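Local coordinates for sensor protein (Bacillus halodurans, PDB 3O5Y) that is a two-component sensor histidine kinase, probably using ATP to phosphorylate a protein histidine, represented here by its GAF domain, at residues 61-72 / 97-108. Numbering follows the deposited sequence.
Sequences LYWSALDQRQTI and ILVIPIYSKNKR. With ACT (acetate ion), chain C.
I72 and V99 form an antiparallel hydrogen-bonded pair, while helix 61-68 crosses strand 97-103 at -48° with the axes 7.5 Å apart. I72 N bonds V99 O at 3.1 Å, and V99 N bonds I72 O at 2.9 Å. V99 packs from the strand onto helix 61-68. Its CG1, anti to the backbone N (chi1 -176°), meets A65 CB and lies 3.6 Å from Y62 CD2. Its CG2 packs on L61 CD1, which also touches I97 CG2. The Y62 ring crosses V99 at about a right angle. Its OH donates to the acetate oxygen OXT at 2.7 Å, with OXT in plane at the ring edge. S27 and R25 also bind the acetate, probably from the crystallisation liquor; Y62 OH has a second hydrogen bond, to S113. A phenylalanine in place of Y62 would keep the packing on V99 but would probably leave S113 and the acetate without this partner.

This is the GAF-domain layout: an antiparallel sheet has helix 61-68 on the face bearing V99 and P101, and helix 124-142 on the face bearing L98, I100 and I102. The chain leaves helix 61-68 at R69 and enters edge strand 72-75. P101 packs against this turn, its CD 3.4 Å from Q70 O and its CB against L66 CD2.

Two residues after P101, the Y103 ring takes R69 CG over one face, a CH-pi contact 4.1 Å from the centroid. R108, from the next strand, makes a salt bridge from NH1 to D67 OD1 at 2.7 Å; the carboxylate and guanidinium are nearly coplanar (28°), but the hydrogen bond is weak. L66 CB lies over one guanidinium face, and L66 CD2 touches R108 CB. R108 NH2 reaches the edge of the W63 ring, whose NE1 bonds to I55 O.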
ATOM      1  N   LEU A  61      -0.879  10.635   2.831  1.00 41.34           N
ATOM      2  CA  LEU A  61       0.170   9.772   3.395  1.00 40.88           C
ATOM      3  C   LEU A  61       0.846   8.992   2.261  1.00 40.25           C
ATOM      4  O   LEU A  61       2.078   8.892   2.219  1.00 39.89           O
ATOM      5  CB  LEU A  61      -0.411   8.788   4.413  1.00 41.25           C
ATOM      6  CG  LEU A  61       0.434   8.329   5.613  1.00 41.77           C
ATOM      7  CD1 LEU A  61      -0.085   7.021   6.181  1.00 40.82           C
ATOM      8  CD2 LEU A  61       1.859   8.161   5.274  1.00 43.70           C
ATOM      9  N   TYR A  62       0.037   8.459   1.345  1.00 39.31           N
ATOM     10  CA  TYR A  62       0.565   7.677   0.230  1.00 39.44           C
ATOM     11  C   TYR A  62       1.525   8.500  -0.664  1.00 40.10           C
ATOM     12  O   TYR A  62       2.606   8.024  -1.016  1.00 40.61           O
ATOM     13  CB  TYR A  62      -0.563   7.048  -0.603  1.00 38.80           C
ATOM     14  CG  TYR A  62      -1.482   6.067   0.132  1.00 37.25           C
ATOM     15  CD1 TYR A  62      -2.658   5.604  -0.471  1.00 34.94           C
ATOM     16  CD2 TYR A  62      -1.193   5.626   1.421  1.00 34.43           C
ATOM     17  CE1 TYR A  62      -3.497   4.709   0.178  1.00 35.85           C
ATOM     18  CE2 TYR A  62      -2.030   4.731   2.084  1.00 34.47           C
ATOM     19  CZ  TYR A  62      -3.172   4.261   1.453  1.00 35.45           C
ATOM     20  OH  TYR A  62      -4.007   3.378   2.105  1.00 32.19           O
ATOM     21  N   TRP A  63       1.146   9.731  -1.013  1.00 40.48           N
ATOM     22  CA  TRP A  63       2.038  10.594  -1.795  1.00 41.10           C
ATOM     23  C   TRP A  63       3.279  10.992  -1.019  1.00 42.18           C
ATOM     24  O   TRP A  63       4.349  11.203  -1.599  1.00 43.36           O
ATOM     25  CB  TRP A  63       1.318  11.847  -2.268  1.00 41.15           C
ATOM     26  CG  TRP A  63       0.623  11.642  -3.545  1.00 40.16           C
ATOM     27  CD1 TRP A  63      -0.704  11.478  -3.724  1.00 40.75           C
ATOM     28  CD2 TRP A  63       1.223  11.525  -4.835  1.00 41.44           C
ATOM     29  NE1 TRP A  63      -0.995  11.308  -5.056  1.00 43.16           N
ATOM     30  CE2 TRP A  63       0.174  11.327  -5.764  1.00 43.04           C
ATOM     31  CE3 TRP A  63       2.547  11.595  -5.304  1.00 39.57           C
ATOM     32  CZ2 TRP A  63       0.399  11.197  -7.140  1.00 42.85           C
ATOM     33  CZ3 TRP A  63       2.774  11.458  -6.661  1.00 41.15           C
ATOM     34  CH2 TRP A  63       1.698  11.261  -7.569  1.00 42.96           C
ATOM     35  N   SER A  64       3.145  11.080   0.298  1.00 42.49           N
ATOM     36  CA  SER A  64       4.272  11.427   1.132  1.00 43.60           C
ATOM     37  C   SER A  64       5.350  10.335   1.061  1.00 43.76           C
ATOM     38  O   SER A  64       6.542  10.636   0.996  1.00 44.65           O
ATOM     39  CB  SER A  64       3.787  11.666   2.556  1.00 44.02           C
ATOM     40  OG  SER A  64       4.862  12.030   3.379  1.00 47.03           O
ATOM     41  N   ALA A  65       4.922   9.073   1.038  1.00 43.47           N
ATOM     42  CA  ALA A  65       5.828   7.941   0.890  1.00 43.53           C
ATOM     43  C   ALA A  65       6.502   7.954  -0.479  1.00 43.88           C
ATOM     44  O   ALA A  65       7.699   7.719  -0.588  1.00 44.09           O
ATOM     45  CB  ALA A  65       5.076   6.639   1.092  1.00 43.54           C
ATOM     46  N   LEU A  66       5.721   8.240  -1.516  1.00 45.84           N
ATOM     47  CA  LEU A  66       6.242   8.353  -2.864  1.00 46.37           C
ATOM     48  C   LEU A  66       7.217   9.511  -3.011  1.00 48.04           C
ATOM     49  O   LEU A  66       8.265   9.344  -3.639  1.00 49.09           O
ATOM     50  CB  LEU A  66       5.113   8.502  -3.883  1.00 48.16           C
ATOM     51  CG  LEU A  66       4.378   7.270  -4.383  1.00 47.80           C
ATOM     52  CD1 LEU A  66       3.217   7.704  -5.237  1.00 50.16           C
ATOM     53  CD2 LEU A  66       5.298   6.346  -5.177  1.00 48.47           C
ATOM     54  N   ASP A  67       6.878  10.681  -2.462  1.00 49.48           N
ATOM     55  CA  ASP A  67       7.752  11.856  -2.588  1.00 51.95           C
ATOM     56  C   ASP A  67       9.066  11.652  -1.838  1.00 52.09           C
ATOM     57  O   ASP A  67      10.132  11.976  -2.356  1.00 54.13           O
ATOM     58  CB  ASP A  67       7.062  13.153  -2.116  1.00 53.36           C
ATOM     59  CG  ASP A  67       5.910  13.597  -3.036  1.00 57.13           C
ATOM     60  OD1 ASP A  67       5.922  13.286  -4.251  1.00 58.02           O
ATOM     61  OD2 ASP A  67       4.977  14.285  -2.530  1.00 61.73           O
ATOM     62  N   GLN A  68       8.978  11.109  -0.625  1.00 51.93           N
ATOM     63  CA  GLN A  68      10.146  10.891   0.248  1.00 53.81           C
ATOM     64  C   GLN A  68      10.970   9.678  -0.189  1.00 53.43           C
ATOM     65  O   GLN A  68      12.103   9.502   0.248  1.00 55.57           O
ATOM     66  CB  GLN A  68       9.709  10.656   1.707  1.00 54.56           C
ATOM     67  CG  GLN A  68       9.226  11.877   2.491  1.00 58.54           C
ATOM     68  CD  GLN A  68       8.743  11.506   3.909  1.00 63.74           C
ATOM     69  OE1 GLN A  68       7.646  11.899   4.326  1.00 65.75           O
ATOM     70  NE2 GLN A  68       9.559  10.736   4.644  1.00 64.38           N
ATOM     71  N   ARG A  69      10.381   8.826  -1.019  1.00 51.65           N
ATOM     72  CA  ARG A  69      11.010   7.562  -1.391  1.00 52.28           C
ATOM     73  C   ARG A  69      11.352   6.719  -0.163  1.00 52.12           C
ATOM     74  O   ARG A  69      12.396   6.064  -0.098  1.00 53.78           O
ATOM     75  CB  ARG A  69      12.236   7.800  -2.287  1.00 55.32           C
ATOM     76  CG  ARG A  69      11.887   7.880  -3.763  1.00 58.44           C
ATOM     77  CD  ARG A  69      13.086   8.318  -4.585  1.00 67.48           C
ATOM     78  NE  ARG A  69      13.082   7.735  -5.926  1.00 74.10           N
ATOM     79  CZ  ARG A  69      12.363   8.189  -6.954  1.00 79.02           C
ATOM     80  NH1 ARG A  69      12.447   7.576  -8.137  1.00 84.26           N
ATOM     81  NH2 ARG A  69      11.562   9.250  -6.812  1.00 78.64           N
ATOM     82  N   GLN A  70      10.438   6.729   0.803  1.00 51.11           N
ATOM     83  CA  GLN A  70      10.655   6.063   2.080  1.00 52.77           C
ATOM     84  C   GLN A  70       9.409   5.296   2.535  1.00 50.97           C
ATOM     85  O   GLN A  70       8.275   5.687   2.239  1.00 50.10           O
ATOM     86  CB  GLN A  70      11.060   7.099   3.132  1.00 55.93           C
ATOM     87  CG  GLN A  70      11.930   6.542   4.240  1.00 63.84           C
ATOM     88  CD  GLN A  70      12.089   7.509   5.411  1.00 72.80           C
ATOM     89  OE1 GLN A  70      11.762   7.180   6.566  1.00 77.46           O
ATOM     90  NE2 GLN A  70      12.583   8.716   5.117  1.00 74.44           N
ATOM     91  N   THR A  71       9.624   4.199   3.246  1.00 55.92           N
ATOM     92  CA  THR A  71       8.534   3.485   3.867  1.00 52.15           C
ATOM     93  C   THR A  71       8.046   4.259   5.088  1.00 50.74           C
ATOM     94  O   THR A  71       8.837   4.658   5.945  1.00 51.41           O
ATOM     95  CB  THR A  71       8.962   2.065   4.259  1.00 52.12           C
ATOM     96  OG1 THR A  71       9.203   1.308   3.072  1.00 52.50           O
ATOM     97  CG2 THR A  71       7.890   1.373   5.062  1.00 49.19           C
ATOM     98  N   ILE A  72       6.739   4.475   5.160  1.00 48.31           N
ATOM     99  CA  ILE A  72       6.171   5.221   6.268  1.00 46.74           C
ATOM    100  C   ILE A  72       5.253   4.349   7.104  1.00 44.86           C
ATOM    101  O   ILE A  72       4.404   3.647   6.577  1.00 43.81           O
ATOM    102  CB  ILE A  72       5.402   6.459   5.795  1.00 46.85           C
ATOM    103  CG1 ILE A  72       6.372   7.448   5.140  1.00 49.37           C
ATOM    104  CG2 ILE A  72       4.666   7.103   6.978  1.00 46.19           C
ATOM    105  CD1 ILE A  72       5.721   8.702   4.567  1.00 51.79           C
ATOM    106  N   ILE A  97      -1.120   1.515   9.820  1.00 42.64           N
ATOM    107  CA  ILE A  97      -0.888   1.413   8.386  1.00 40.58           C
ATOM    108  C   ILE A  97       0.609   1.482   8.056  1.00 39.76           C
ATOM    109  O   ILE A  97       1.346   2.324   8.604  1.00 40.51           O
ATOM    110  CB  ILE A  97      -1.773   2.432   7.565  1.00 40.49           C
ATOM    111  CG1 ILE A  97      -1.899   1.996   6.100  1.00 40.17           C
ATOM    112  CG2 ILE A  97      -1.287   3.881   7.691  1.00 39.28           C
ATOM    113  CD1 ILE A  97      -2.923   0.875   5.881  1.00 41.79           C
ATOM    114  N   LEU A  98       1.056   0.554   7.209  1.00 38.14           N
ATOM    115  CA  LEU A  98       2.410   0.560   6.665  1.00 36.84           C
ATOM    116  C   LEU A  98       2.297   0.844   5.164  1.00 35.42           C
ATOM    117  O   LEU A  98       1.566   0.174   4.453  1.00 35.73           O
ATOM    118  CB  LEU A  98       3.086  -0.788   6.896  1.00 37.46           C
ATOM    119  CG  LEU A  98       4.516  -0.909   6.369  1.00 38.59           C
ATOM    120  CD1 LEU A  98       5.427   0.046   7.151  1.00 38.90           C
ATOM    121  CD2 LEU A  98       5.032  -2.339   6.433  1.00 37.13           C
ATOM    122  N   VAL A  99       2.997   1.866   4.706  1.00 34.21           N
ATOM    123  CA  VAL A  99       2.858   2.385   3.370  1.00 33.19           C
ATOM    124  C   VAL A  99       4.224   2.230   2.686  1.00 33.56           C
ATOM    125  O   VAL A  99       5.207   2.877   3.041  1.00 33.94           O
ATOM    126  CB  VAL A  99       2.388   3.883   3.404  1.00 33.48           C
ATOM    127  CG1 VAL A  99       2.141   4.395   2.005  1.00 33.47           C
ATOM    128  CG2 VAL A  99       1.121   4.044   4.246  1.00 29.63           C
ATOM    129  N   ILE A 100       4.291   1.321   1.734  1.00 33.72           N
ATOM    130  CA  ILE A 100       5.508   1.092   1.008  1.00 33.80           C
ATOM    131  C   ILE A 100       5.362   1.658  -0.389  1.00 33.99           C
ATOM    132  O   ILE A 100       4.545   1.155  -1.151  1.00 34.32           O
ATOM    133  CB  ILE A 100       5.787  -0.430   0.883  1.00 34.31           C
ATOM    134  CG1 ILE A 100       5.841  -1.060   2.278  1.00 33.63           C
ATOM    135  CG2 ILE A 100       7.091  -0.666   0.058  1.00 33.21           C
ATOM    136  CD1 ILE A 100       6.164  -2.557   2.291  1.00 33.10           C
ATOM    137  N   PRO A 101       6.150   2.692  -0.728  1.00 34.02           N
ATOM    138  CA  PRO A 101       6.133   3.209  -2.097  1.00 34.80           C
ATOM    139  C   PRO A 101       6.801   2.191  -3.021  1.00 35.94           C
ATOM    140  O   PRO A 101       7.838   1.636  -2.687  1.00 35.90           O
ATOM    141  CB  PRO A 101       6.978   4.478  -2.010  1.00 34.43           C
ATOM    142  CG  PRO A 101       7.974   4.190  -0.897  1.00 33.57           C
ATOM    143  CD  PRO A 101       7.246   3.271   0.080  1.00 33.99           C
ATOM    144  N   ILE A 102       6.191   1.922  -4.165  1.00 40.20           N
ATOM    145  CA  ILE A 102       6.756   0.952  -5.090  1.00 40.05           C
ATOM    146  C   ILE A 102       7.482   1.693  -6.196  1.00 40.75           C
ATOM    147  O   ILE A 102       6.866   2.426  -6.958  1.00 41.85           O
ATOM    148  CB  ILE A 102       5.670   0.080  -5.680  1.00 39.36           C
ATOM    149  CG1 ILE A 102       4.909  -0.612  -4.549  1.00 40.08           C
ATOM    150  CG2 ILE A 102       6.279  -0.954  -6.592  1.00 38.86           C
ATOM    151  CD1 ILE A 102       3.487  -0.894  -4.939  1.00 42.04           C
ATOM    152  N   TYR A 103       8.797   1.548  -6.258  1.00 41.69           N
ATOM    153  CA  TYR A 103       9.543   2.127  -7.374  1.00 43.12           C
ATOM    154  C   TYR A 103      10.588   1.235  -8.003  1.00 42.88           C
ATOM    155  O   TYR A 103      11.186   0.399  -7.343  1.00 42.59           O
ATOM    156  CB  TYR A 103      10.097   3.533  -7.074  1.00 44.60           C
ATOM    157  CG  TYR A 103      11.027   3.705  -5.898  1.00 46.18           C
ATOM    158  CD1 TYR A 103      12.336   4.171  -6.088  1.00 49.91           C
ATOM    159  CD2 TYR A 103      10.591   3.494  -4.590  1.00 47.23           C
ATOM    160  CE1 TYR A 103      13.218   4.382  -4.985  1.00 51.60           C
ATOM    161  CE2 TYR A 103      11.459   3.690  -3.485  1.00 50.33           C
ATOM    162  CZ  TYR A 103      12.767   4.132  -3.693  1.00 51.87           C
ATOM    163  OH  TYR A 103      13.610   4.325  -2.616  1.00 54.91           O
ATOM    164  N   SER A 104      10.793   1.434  -9.297  1.00 43.85           N
ATOM    165  CA  SER A 104      11.814   0.717 -10.037  1.00 44.40           C
ATOM    166  C   SER A 104      13.024   1.612 -10.228  1.00 45.98           C
ATOM    167  O   SER A 104      13.052   2.753  -9.759  1.00 47.05           O
ATOM    168  CB  SER A 104      11.277   0.356 -11.404  1.00 44.44           C
ATOM    169  OG  SER A 104      11.327   1.505 -12.208  1.00 45.11           O
ATOM    170  N   LYS A 105      14.024   1.100 -10.937  1.00 46.82           N
ATOM    171  CA  LYS A 105      15.223   1.885 -11.223  1.00 48.35           C
ATOM    172  C   LYS A 105      14.905   3.124 -12.068  1.00 50.29           C
ATOM    173  O   LYS A 105      15.641   4.100 -12.031  1.00 51.53           O
ATOM    174  CB  LYS A 105      16.249   1.010 -11.939  1.00 48.23           C
ATOM    175  CG  LYS A 105      15.754   0.513 -13.278  1.00 47.76           C
ATOM    176  CD  LYS A 105      16.822  -0.198 -14.036  1.00 48.65           C
ATOM    177  CE  LYS A 105      16.418  -0.330 -15.492  1.00 48.44           C
ATOM    178  NZ  LYS A 105      17.519  -0.942 -16.196  1.00 47.08           N
ATOM    179  N   ASN A 106      13.810   3.072 -12.827  1.00 51.41           N
ATOM    180  CA  ASN A 106      13.432   4.162 -13.735  1.00 54.55           C
ATOM    181  C   ASN A 106      12.426   5.136 -13.159  1.00 55.60           C
ATOM    182  O   ASN A 106      12.583   6.345 -13.329  1.00 58.29           O
ATOM    183  CB  ASN A 106      12.826   3.620 -15.026  1.00 55.43           C
ATOM    184  CG  ASN A 106      13.818   2.879 -15.869  1.00 57.67           C
ATOM    185  OD1 ASN A 106      14.942   3.350 -16.109  1.00 59.02           O
ATOM    186  ND2 ASN A 106      13.413   1.696 -16.335  1.00 58.66           N
ATOM    187  N   LYS A 107      11.377   4.615 -12.516  1.00 54.24           N
ATOM    188  CA  LYS A 107      10.233   5.448 -12.108  1.00 54.97           C
ATOM    189  C   LYS A 107       9.510   4.950 -10.855  1.00 52.22           C
ATOM    190  O   LYS A 107       9.721   3.819 -10.394  1.00 50.99           O
ATOM    191  CB  LYS A 107       9.221   5.542 -13.257  1.00 56.94           C
ATOM    192  CG  LYS A 107       8.561   4.186 -13.564  1.00 58.36           C
ATOM    193  CD  LYS A 107       7.522   4.289 -14.677  1.00 63.24           C
ATOM    194  CE  LYS A 107       6.940   2.916 -14.986  1.00 63.78           C
ATOM    195  NZ  LYS A 107       5.547   3.059 -15.491  1.00 66.23           N
ATOM    196  N   ARG A 108       8.660   5.816 -10.312  1.00 51.57           N
ATOM    197  CA  ARG A 108       7.699   5.421  -9.294  1.00 49.27           C
ATOM    198  C   ARG A 108       6.609   4.667  -9.997  1.00 47.74           C
ATOM    199  O   ARG A 108       6.184   5.044 -11.086  1.00 48.68           O
ATOM    200  CB  ARG A 108       7.084   6.637  -8.636  1.00 50.69           C
ATOM    201  CG  ARG A 108       8.067   7.567  -8.023  1.00 53.29           C
ATOM    202  CD  ARG A 108       7.678   8.957  -8.396  1.00 59.79           C
ATOM    203  NE  ARG A 108       7.705   9.826  -7.235  1.00 63.71           N
ATOM    204  CZ  ARG A 108       7.044  10.973  -7.155  1.00 67.93           C
ATOM    205  NH1 ARG A 108       7.121  11.700  -6.041  1.00 68.00           N
ATOM    206  NH2 ARG A 108       6.301  11.388  -8.189  1.00 69.69           N
TER
HETATM  207  C   ACT C   2      -7.234   2.884   0.653  1.00 45.04           C
HETATM  208  O   ACT C   2      -7.353   4.116   0.946  1.00 45.44           O
HETATM  209  OXT ACT C   2      -6.074   2.371   0.665  1.00 44.20           O
HETATM  210  CH3 ACT C   2      -8.450   2.091   0.301  1.00 44.59           C